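Putative oxidoreductase with NAD(P)-binding Rossmann-fold domain (Clostridium difficile, PDB 3UUW) probably acts as an NAD(P)-dependent dehydrogenase of the Gfo/Idh/MocA family, binding its dinucleotide cofactor on an N-terminal Rossmann-fold domain. Local coordinates at residues C67-L72 and N274-C279; G90-V95 and K116-M121. All blocks are in the same frame, centred on the assembly; numbering follows the deposited sequence.

Contact 1 (C67-L72 and N274-C279)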
ATOM      1  N   CYS A  67     -25.272  33.465 -26.397  1.00 23.72           N
ATOM      2  CA  CYS A  67     -25.155  32.614 -25.200  1.00 22.08           C
ATOM      3  C   CYS A  67     -25.682  33.290 -23.949  1.00 21.97           C
ATOM      4  O   CYS A  67     -25.754  34.520 -23.885  1.00 23.73           O
ATOM      5  CB  CYS A  67     -23.671  32.270 -24.960  1.00 21.54           C
ATOM      6  SG  CYS A  67     -22.941  31.252 -26.236  1.00 23.78           S
ATOM      7  N   ASP A  68     -26.058  32.485 -22.956  1.00 20.69           N
ATOM      8  CA  ASP A  68     -26.423  32.984 -21.632  1.00 19.84           C
ATOM      9  C   ASP A  68     -25.208  32.914 -20.697  1.00 19.30           C
ATOM     10  O   ASP A  68     -25.141  33.635 -19.693  1.00 18.33           O
ATOM     11  CB  ASP A  68     -27.566  32.155 -21.037  1.00 21.22           C
ATOM     12  CG  ASP A  68     -28.807  32.177 -21.882  1.00 23.85           C
ATOM     13  OD1 ASP A  68     -29.294  33.291 -22.175  1.00 27.09           O
ATOM     14  OD2 ASP A  68     -29.344  31.085 -22.240  1.00 24.32           O
ATOM     15  N   CYS A  69     -24.254  32.045 -21.035  1.00 17.21           N
ATOM     16  CA  CYS A  69     -23.070  31.850 -20.206  1.00 17.05           C
ATOM     17  C   CYS A  69     -21.907  31.336 -21.042  1.00 17.98           C
ATOM     18  O   CYS A  69     -22.098  30.758 -22.125  1.00 17.81           O
ATOM     19  CB  CYS A  69     -23.367  30.889 -19.057  1.00 16.06           C
ATOM     20  SG  CYS A  69     -23.693  29.163 -19.544  1.00 18.99           S
ATOM     21  N   ILE A  70     -20.704  31.543 -20.519  1.00 16.72           N
ATOM     22  CA  ILE A  70     -19.474  31.182 -21.187  1.00 16.88           C
ATOM     23  C   ILE A  70     -18.514  30.523 -20.212  1.00 15.98           C
ATOM     24  O   ILE A  70     -18.342  31.001 -19.083  1.00 16.84           O
ATOM     25  CB  ILE A  70     -18.765  32.437 -21.748  1.00 17.57           C
ATOM     26  CG1 ILE A  70     -19.633  33.143 -22.808  1.00 21.85           C
ATOM     27  CG2 ILE A  70     -17.355  32.100 -22.304  1.00 18.44           C
ATOM     28  CD1 ILE A  70     -19.669  32.478 -24.153  1.00 23.18           C
ATOM     29  N   PHE A  71     -17.901  29.431 -20.666  1.00 15.44           N
ATOM     30  CA  PHE A  71     -16.738  28.804 -20.012  1.00 14.25           C
ATOM     31  C   PHE A  71     -15.511  29.379 -20.727  1.00 15.55           C
ATOM     32  O   PHE A  71     -15.356  29.241 -21.947  1.00 16.79           O
ATOM     33  CB  PHE A  71     -16.778  27.264 -20.132  1.00 14.28           C
ATOM     34  CG  PHE A  71     -17.660  26.602 -19.118  1.00 15.75           C
ATOM     35  CD1 PHE A  71     -19.028  26.591 -19.263  1.00 17.11           C
ATOM     36  CD2 PHE A  71     -17.104  25.954 -18.030  1.00 16.01           C
ATOM     37  CE1 PHE A  71     -19.834  25.986 -18.330  1.00 17.20           C
ATOM     38  CE2 PHE A  71     -17.913  25.344 -17.087  1.00 16.21           C
ATOM     39  CZ  PHE A  71     -19.262  25.363 -17.235  1.00 14.88           C
ATOM     40  N   LEU A  72     -14.692  30.090 -19.963  1.00 15.58           N
ATOM     41  CA  LEU A  72     -13.503  30.772 -20.462  1.00 15.78           C
ATOM     42  C   LEU A  72     -12.224  30.087 -19.970  1.00 18.83           C
ATOM     43  O   LEU A  72     -11.945  30.019 -18.767  1.00 16.45           O
ATOM     44  CB  LEU A  72     -13.534  32.228 -19.983  1.00 16.71           C
ATOM     45  CG  LEU A  72     -12.339  33.070 -20.343  1.00 17.59           C
ATOM     46  CD1 LEU A  72     -12.191  33.213 -21.848  1.00 17.12           C
ATOM     47  CD2 LEU A  72     -12.488  34.443 -19.685  1.00 19.87           C
ATOM     48  N   ASN A 274     -21.080  21.480 -13.583  1.00 15.97           N
ATOM     49  CA  ASN A 274     -22.511  21.287 -13.481  1.00 17.39           C
ATOM     50  C   ASN A 274     -23.161  22.215 -12.460  1.00 15.57           C
ATOM     51  O   ASN A 274     -24.293  22.660 -12.638  1.00 18.29           O
ATOM     52  CB  ASN A 274     -22.848  19.830 -13.207  1.00 18.25           C
ATOM     53  CG  ASN A 274     -22.570  18.932 -14.420  1.00 22.76           C
ATOM     54  OD1 ASN A 274     -22.610  19.382 -15.559  1.00 26.91           O
ATOM     55  ND2 ASN A 274     -22.312  17.657 -14.163  1.00 26.91           N
ATOM     56  N   HIS A 275     -22.454  22.511 -11.381  1.00 16.34           N
ATOM     57  CA  HIS A 275     -22.933  23.429 -10.393  1.00 16.29           C
ATOM     58  C   HIS A 275     -23.075  24.832 -10.976  1.00 16.02           C
ATOM     59  O   HIS A 275     -24.063  25.499 -10.723  1.00 17.16           O
ATOM     60  CB  HIS A 275     -22.003  23.444  -9.186  1.00 15.49           C
ATOM     61  CG  HIS A 275     -22.516  24.268  -8.050  1.00 18.70           C
ATOM     62  ND1 HIS A 275     -23.748  24.041  -7.469  1.00 22.48           N
ATOM     63  CD2 HIS A 275     -21.988  25.335  -7.414  1.00 23.96           C
ATOM     64  CE1 HIS A 275     -23.938  24.917  -6.500  1.00 24.03           C
ATOM     65  NE2 HIS A 275     -22.880  25.708  -6.442  1.00 22.62           N
ATOM     66  N   PHE A 276     -22.088  25.274 -11.747  1.00 15.35           N
ATOM     67  CA  PHE A 276     -22.162  26.571 -12.438  1.00 14.99           C
ATOM     68  C   PHE A 276     -23.463  26.683 -13.224  1.00 15.09           C
ATOM     69  O   PHE A 276     -24.177  27.681 -13.127  1.00 16.28           O
ATOM     70  CB  PHE A 276     -20.938  26.767 -13.370  1.00 14.81           C
ATOM     71  CG  PHE A 276     -20.952  28.044 -14.161  1.00 15.74           C
ATOM     72  CD1 PHE A 276     -20.727  29.278 -13.544  1.00 15.72           C
ATOM     73  CD2 PHE A 276     -21.173  28.020 -15.530  1.00 17.96           C
ATOM     74  CE1 PHE A 276     -20.741  30.465 -14.293  1.00 14.10           C
ATOM     75  CE2 PHE A 276     -21.167  29.199 -16.270  1.00 21.03           C
ATOM     76  CZ  PHE A 276     -20.949  30.413 -15.643  1.00 17.92           C
ATOM     77  N   ILE A 277     -23.780  25.658 -14.001  1.00 15.16           N
ATOM     78  CA  ILE A 277     -25.009  25.656 -14.788  1.00 15.92           C
ATOM     79  C   ILE A 277     -26.253  25.615 -13.899  1.00 15.40           C
ATOM     80  O   ILE A 277     -27.207  26.345 -14.140  1.00 16.14           O
ATOM     81  CB  ILE A 277     -25.016  24.471 -15.759  1.00 16.56           C
ATOM     82  CG1 ILE A 277     -23.865  24.566 -16.754  1.00 18.62           C
ATOM     83  CG2 ILE A 277     -26.353  24.337 -16.497  1.00 18.81           C
ATOM     84  CD1 ILE A 277     -23.962  25.752 -17.731  1.00 20.92           C
ATOM     85  N   ASP A 278     -26.238  24.758 -12.889  0.60 15.03           N
ATOM     86  CA  ASP A 278     -27.393  24.625 -11.972  0.60 16.18           C
ATOM     87  C   ASP A 278     -27.730  25.941 -11.305  0.60 16.54           C
ATOM     88  O   ASP A 278     -28.896  26.277 -11.139  0.60 16.68           O
ATOM     89  CB  ASP A 278     -27.130  23.562 -10.894  0.60 17.44           C
ATOM     90  CG  ASP A 278     -27.220  22.134 -11.423  0.60 21.19           C
ATOM     91  OD1 ASP A 278     -27.787  21.919 -12.506  0.60 27.53           O
ATOM     92  OD2 ASP A 278     -26.733  21.220 -10.727  0.60 27.48           O
ATOM     93  N   CYS A 279     -26.710  26.693 -10.927  1.00 16.69           N
ATOM     94  CA  CYS A 279     -26.918  27.981 -10.266  1.00 17.34           C
ATOM     95  C   CYS A 279     -27.593  28.991 -11.191  1.00 17.68           C
ATOM     96  O   CYS A 279     -28.438  29.791 -10.744  1.00 18.76           O
ATOM     97  CB  CYS A 279     -25.612  28.525  -9.702  1.00 16.33           C
ATOM     98  SG  CYS A 279     -25.034  27.627  -8.243  1.00 18.54           S
TER

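Contact 2 (G90-V95 and K116-M121)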
ATOM      1  N   GLY A  90     -23.792  40.639 -21.073  1.00 24.98           N
ATOM      2  CA  GLY A  90     -24.863  39.988 -20.313  1.00 23.85           C
ATOM      3  C   GLY A  90     -24.753  38.489 -20.140  1.00 23.29           C
ATOM      4  O   GLY A  90     -25.761  37.819 -19.927  1.00 24.32           O
ATOM      5  N   VAL A  91     -23.535  37.969 -20.173  1.00 21.32           N
ATOM      6  CA  VAL A  91     -23.357  36.526 -20.012  1.00 19.91           C
ATOM      7  C   VAL A  91     -22.655  36.197 -18.694  1.00 19.04           C
ATOM      8  O   VAL A  91     -21.730  36.887 -18.294  1.00 18.09           O
ATOM      9  CB  VAL A  91     -22.584  35.886 -21.190  1.00 22.38           C
ATOM     10  CG1 VAL A  91     -23.285  36.192 -22.536  1.00 23.73           C
ATOM     11  CG2 VAL A  91     -21.160  36.351 -21.228  1.00 22.38           C
ATOM     12  N   HIS A  92     -23.106  35.122 -18.046  1.00 17.42           N
ATOM     13  CA  HIS A  92     -22.448  34.583 -16.849  1.00 17.52           C
ATOM     14  C   HIS A  92     -21.120  34.015 -17.296  1.00 17.18           C
ATOM     15  O   HIS A  92     -20.977  33.540 -18.439  1.00 17.80           O
ATOM     16  CB  HIS A  92     -23.246  33.451 -16.219  1.00 18.29           C
ATOM     17  CG  HIS A  92     -24.651  33.805 -15.870  1.00 17.86           C
ATOM     18  ND1 HIS A  92     -24.996  34.406 -14.677  1.00 19.61           N
ATOM     19  CD2 HIS A  92     -25.801  33.640 -16.553  1.00 17.89           C
ATOM     20  CE1 HIS A  92     -26.301  34.582 -14.641  1.00 19.56           C
ATOM     21  NE2 HIS A  92     -26.816  34.127 -15.765  1.00 19.65           N
ATOM     22  N   VAL A  93     -20.127  34.031 -16.411  1.00 15.77           N
ATOM     23  CA  VAL A  93     -18.795  33.582 -16.798  1.00 15.49           C
ATOM     24  C   VAL A  93     -18.178  32.639 -15.792  1.00 15.23           C
ATOM     25  O   VAL A  93     -18.165  32.924 -14.594  1.00 15.71           O
ATOM     26  CB  VAL A  93     -17.860  34.769 -16.965  1.00 14.64           C
ATOM     27  CG1 VAL A  93     -16.419  34.294 -17.311  1.00 16.58           C
ATOM     28  CG2 VAL A  93     -18.395  35.693 -18.052  1.00 16.29           C
ATOM     29  N   TYR A  94     -17.770  31.477 -16.283  1.00 14.94           N
ATOM     30  CA  TYR A  94     -16.909  30.563 -15.539  1.00 13.71           C
ATOM     31  C   TYR A  94     -15.504  30.693 -16.116  1.00 13.72           C
ATOM     32  O   TYR A  94     -15.312  30.605 -17.334  1.00 16.16           O
ATOM     33  CB  TYR A  94     -17.389  29.125 -15.680  1.00 14.24           C
ATOM     34  CG  TYR A  94     -16.501  28.081 -15.033  1.00 12.30           C
ATOM     35  CD1 TYR A  94     -15.308  27.636 -15.652  1.00 14.25           C
ATOM     36  CD2 TYR A  94     -16.838  27.532 -13.790  1.00 16.58           C
ATOM     37  CE1 TYR A  94     -14.500  26.673 -15.048  1.00 16.11           C
ATOM     38  CE2 TYR A  94     -16.038  26.571 -13.185  1.00 16.78           C
ATOM     39  CZ  TYR A  94     -14.872  26.149 -13.813  1.00 15.87           C
ATOM     40  OH  TYR A  94     -14.100  25.182 -13.189  1.00 17.16           O
ATOM     41  N   VAL A  95     -14.512  30.910 -15.261  1.00 14.62           N
ATOM     42  CA  VAL A  95     -13.123  31.081 -15.732  1.00 14.09           C
ATOM     43  C   VAL A  95     -12.171  30.257 -14.859  1.00 16.27           C
ATOM     44  O   VAL A  95     -12.376  30.117 -13.653  1.00 15.39           O
ATOM     45  CB  VAL A  95     -12.719  32.607 -15.740  1.00 14.64           C
ATOM     46  CG1 VAL A  95     -12.695  33.172 -14.311  1.00 16.74           C
ATOM     47  CG2 VAL A  95     -11.413  32.817 -16.380  1.00 15.09           C
ATOM     48  N   LYS A 116     -24.538  43.636 -12.958  1.00 22.58           N
ATOM     49  CA  LYS A 116     -25.275  43.031 -14.073  1.00 24.31           C
ATOM     50  C   LYS A 116     -26.139  41.839 -13.645  1.00 25.26           C
ATOM     51  O   LYS A 116     -26.845  41.252 -14.467  1.00 27.58           O
ATOM     52  CB  LYS A 116     -24.287  42.602 -15.178  1.00 24.52           C
ATOM     53  CG  LYS A 116     -23.465  43.734 -15.808  1.00 28.99           C
ATOM     54  CD  LYS A 116     -24.284  44.645 -16.678  1.00 33.37           C
ATOM     55  CE  LYS A 116     -24.702  43.977 -17.982  1.00 35.84           C
ATOM     56  NZ  LYS A 116     -25.621  44.864 -18.746  1.00 39.28           N
ATOM     57  N   ASN A 117     -26.092  41.498 -12.358  1.00 23.47           N
ATOM     58  CA  ASN A 117     -26.768  40.328 -11.812  1.00 24.56           C
ATOM     59  C   ASN A 117     -26.324  39.053 -12.530  1.00 22.89           C
ATOM     60  O   ASN A 117     -27.145  38.215 -12.950  1.00 22.58           O
ATOM     61  CB  ASN A 117     -28.284  40.481 -11.849  1.00 26.88           C
ATOM     62  CG  ASN A 117     -28.898  40.097 -10.541  1.00 33.78           C
ATOM     63  OD1 ASN A 117     -29.223  38.933 -10.312  1.00 41.39           O
ATOM     64  ND2 ASN A 117     -28.979  41.070  -9.623  1.00 37.99           N
ATOM     65  N   LEU A 118     -25.006  38.912 -12.655  1.00 19.44           N
ATOM     66  CA  LEU A 118     -24.407  37.763 -13.319  1.00 18.99           C
ATOM     67  C   LEU A 118     -23.441  37.040 -12.386  1.00 18.49           C
ATOM     68  O   LEU A 118     -22.842  37.652 -11.496  1.00 18.93           O
ATOM     69  CB  LEU A 118     -23.638  38.225 -14.551  1.00 18.39           C
ATOM     70  CG  LEU A 118     -24.473  38.886 -15.635  1.00 20.60           C
ATOM     71  CD1 LEU A 118     -23.544  39.517 -16.683  1.00 21.73           C
ATOM     72  CD2 LEU A 118     -25.443  37.890 -16.283  1.00 24.51           C
ATOM     73  N   ASN A 119     -23.309  35.733 -12.579  1.00 17.45           N
ATOM     74  CA  ASN A 119     -22.379  34.934 -11.812  1.00 16.87           C
ATOM     75  C   ASN A 119     -21.030  34.925 -12.506  1.00 16.50           C
ATOM     76  O   ASN A 119     -20.942  34.697 -13.730  1.00 18.82           O
ATOM     77  CB  ASN A 119     -22.871  33.490 -11.676  1.00 16.12           C
ATOM     78  CG  ASN A 119     -24.099  33.372 -10.802  1.00 19.85           C
ATOM     79  OD1 ASN A 119     -24.279  34.162  -9.864  1.00 19.28           O
ATOM     80  ND2 ASN A 119     -24.951  32.379 -11.096  1.00 21.33           N
ATOM     81  N   LEU A 120     -20.009  35.254 -11.734  1.00 15.63           N
ATOM     82  CA  LEU A 120     -18.612  35.197 -12.180  1.00 14.53           C
ATOM     83  C   LEU A 120     -17.979  34.208 -11.228  1.00 16.55           C
ATOM     84  O   LEU A 120     -17.833  34.513 -10.042  1.00 16.99           O
ATOM     85  CB  LEU A 120     -17.955  36.583 -12.068  1.00 15.23           C
ATOM     86  CG  LEU A 120     -16.459  36.675 -12.381  1.00 15.58           C
ATOM     87  CD1 LEU A 120     -16.150  36.173 -13.768  1.00 18.63           C
ATOM     88  CD2 LEU A 120     -15.975  38.143 -12.182  1.00 19.01           C
ATOM     89  N   MET A 121     -17.683  33.006 -11.728  1.00 15.94           N
ATOM     90  CA  MET A 121     -17.155  31.917 -10.905  1.00 15.49           C
ATOM     91  C   MET A 121     -15.752  31.526 -11.348  1.00 15.94           C
ATOM     92  O   MET A 121     -15.493  31.386 -12.552  1.00 17.34           O
ATOM     93  CB  MET A 121     -18.049  30.696 -11.042  1.00 16.16           C
ATOM     94  CG  MET A 121     -17.759  29.578 -10.073  1.00 15.19           C
ATOM     95  SD  MET A 121     -18.886  28.200 -10.397  1.00 18.77           S
ATOM     96  CE  MET A 121     -18.462  27.133  -9.003  1.00 18.42           C
TER

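Contact 1 (C67-L72 and N274-C279)
F276 and F71 meet as an offset edge-to-face pair, and these two residues bury the largest areas between 274-279 and 67-72. The edge of F276 is turned toward the face of F71: the ring planes stand at 78° and the centroids lie 5.2 Å apart. The closest atoms are F276 CD2 and F71 CZ, at 3.7 Å. F276 reaches the sheet because its CG is anti to the backbone N (chi1 178°), which carries the ring away from the helix and toward the strand, while F71 leans in from its strand; F276 CD2 passes beside F71 CE1 and CZ as each side chain extends toward the other's backbone.

C69, two residues before F71, meets the adjacent ring carbon, its CB 3.9 Å from F276 CE2. Its SG lies obliquely to that ring, 5.4 Å from the centroid. The same sulfur touches I277 CD1 at 3.9 Å, and this methyl also approaches the edge of the F71 ring near its plane, 4.2 Å from CE1. The CD1 methyl of I277 thus touches both C69 and F71.

Around these residues, M9 of strand 8-12 packs on both C69 and F71, I7 touches C69 and I277, and H92 of strand 92-95 lies against F276. The axes of strand 69-72 and helical segment 274-279 are 10.7 Å apart and nearly antiparallel, at 160°, and the two are joined mainly through side chains. No hydrogen bond crosses, and all the touching residues are buried, which implies cohesion by apolar and aromatic packing alone.

Contact 2 (G90-V95 and K116-M121)
Parallel strand pairing joins 90-95 to 116-121, at the edge of the Rossmann sheet where strand 120-122 is the outermost strand within the chain. V93 pairs with L120, CA to CA 4.9 Å, and Y94 with M121, CA to CA 4.8 Å. Three backbone bonds hold the register: V93 N to N119 O, M121 N to V93 O and V95 N to M121 O, each 2.9 Å long.

Before the regular pairing begins, a side chain supplies a further bond. The amide N of N119 donates to H92 ND1 over 3.0 Å, with an N-H...N angle of 180° and the donor only 10° from the ring plane. ND1 is therefore an acceptor here, and the bond limits rotation of the ring. L118 CD2 sits over the centre of one imidazole face, 3.9 Å from its centroid, in a CH-pi contact. With CG anti to the carbonyl carbon (chi1 -63°), L118 places CD2 over the imidazole and brings its other methyl, CD1, 3.6 Å from V91 O, a buried carbonyl without a polar partner.

On one face of the sheet L120 lies alongside V93, CD1 to CB 3.9 Å. On the other, M121 SD approaches the edge of the Y94 ring, 4.0 Å from CD2, as a Met-aromatic contact; its extended side chain also reaches I272 and F276 of helix 269-281. The Y94 hydroxyl is hydrogen-bonded to that of Y22, and N119 ND2 bonds to I284 O.

G90 and N117, both with positive phi, end their helices in Schellman motifs before the chain enters these strands. Strand 92-95, helix 103-116 and strand 120-122 form the beta-alpha-beta crossover characteristic of a Rossmann fold.

Overall arrangement
Both contacts are largely buried and reach the same parallel sheet, their centres about 8 Å apart. Strands 69-72 and 92-95 are neighbours in it, linked by probable hydrogen bonds from I70 N to H92 O and from L72 N to Y94 O. Contact 2 works within the sheet, mainly through backbone bonds, with one accepted by the H92 side chain, and runs out to partly or fully exposed residues at its beginning. Contact 1 instead packs a helix from some 200 residues later onto a face of that sheet, without any polar bond. Helix 269-281 serves both: F276 of contact 1 also packs on M121 of contact 2, and the F71 ring meets that of Y94.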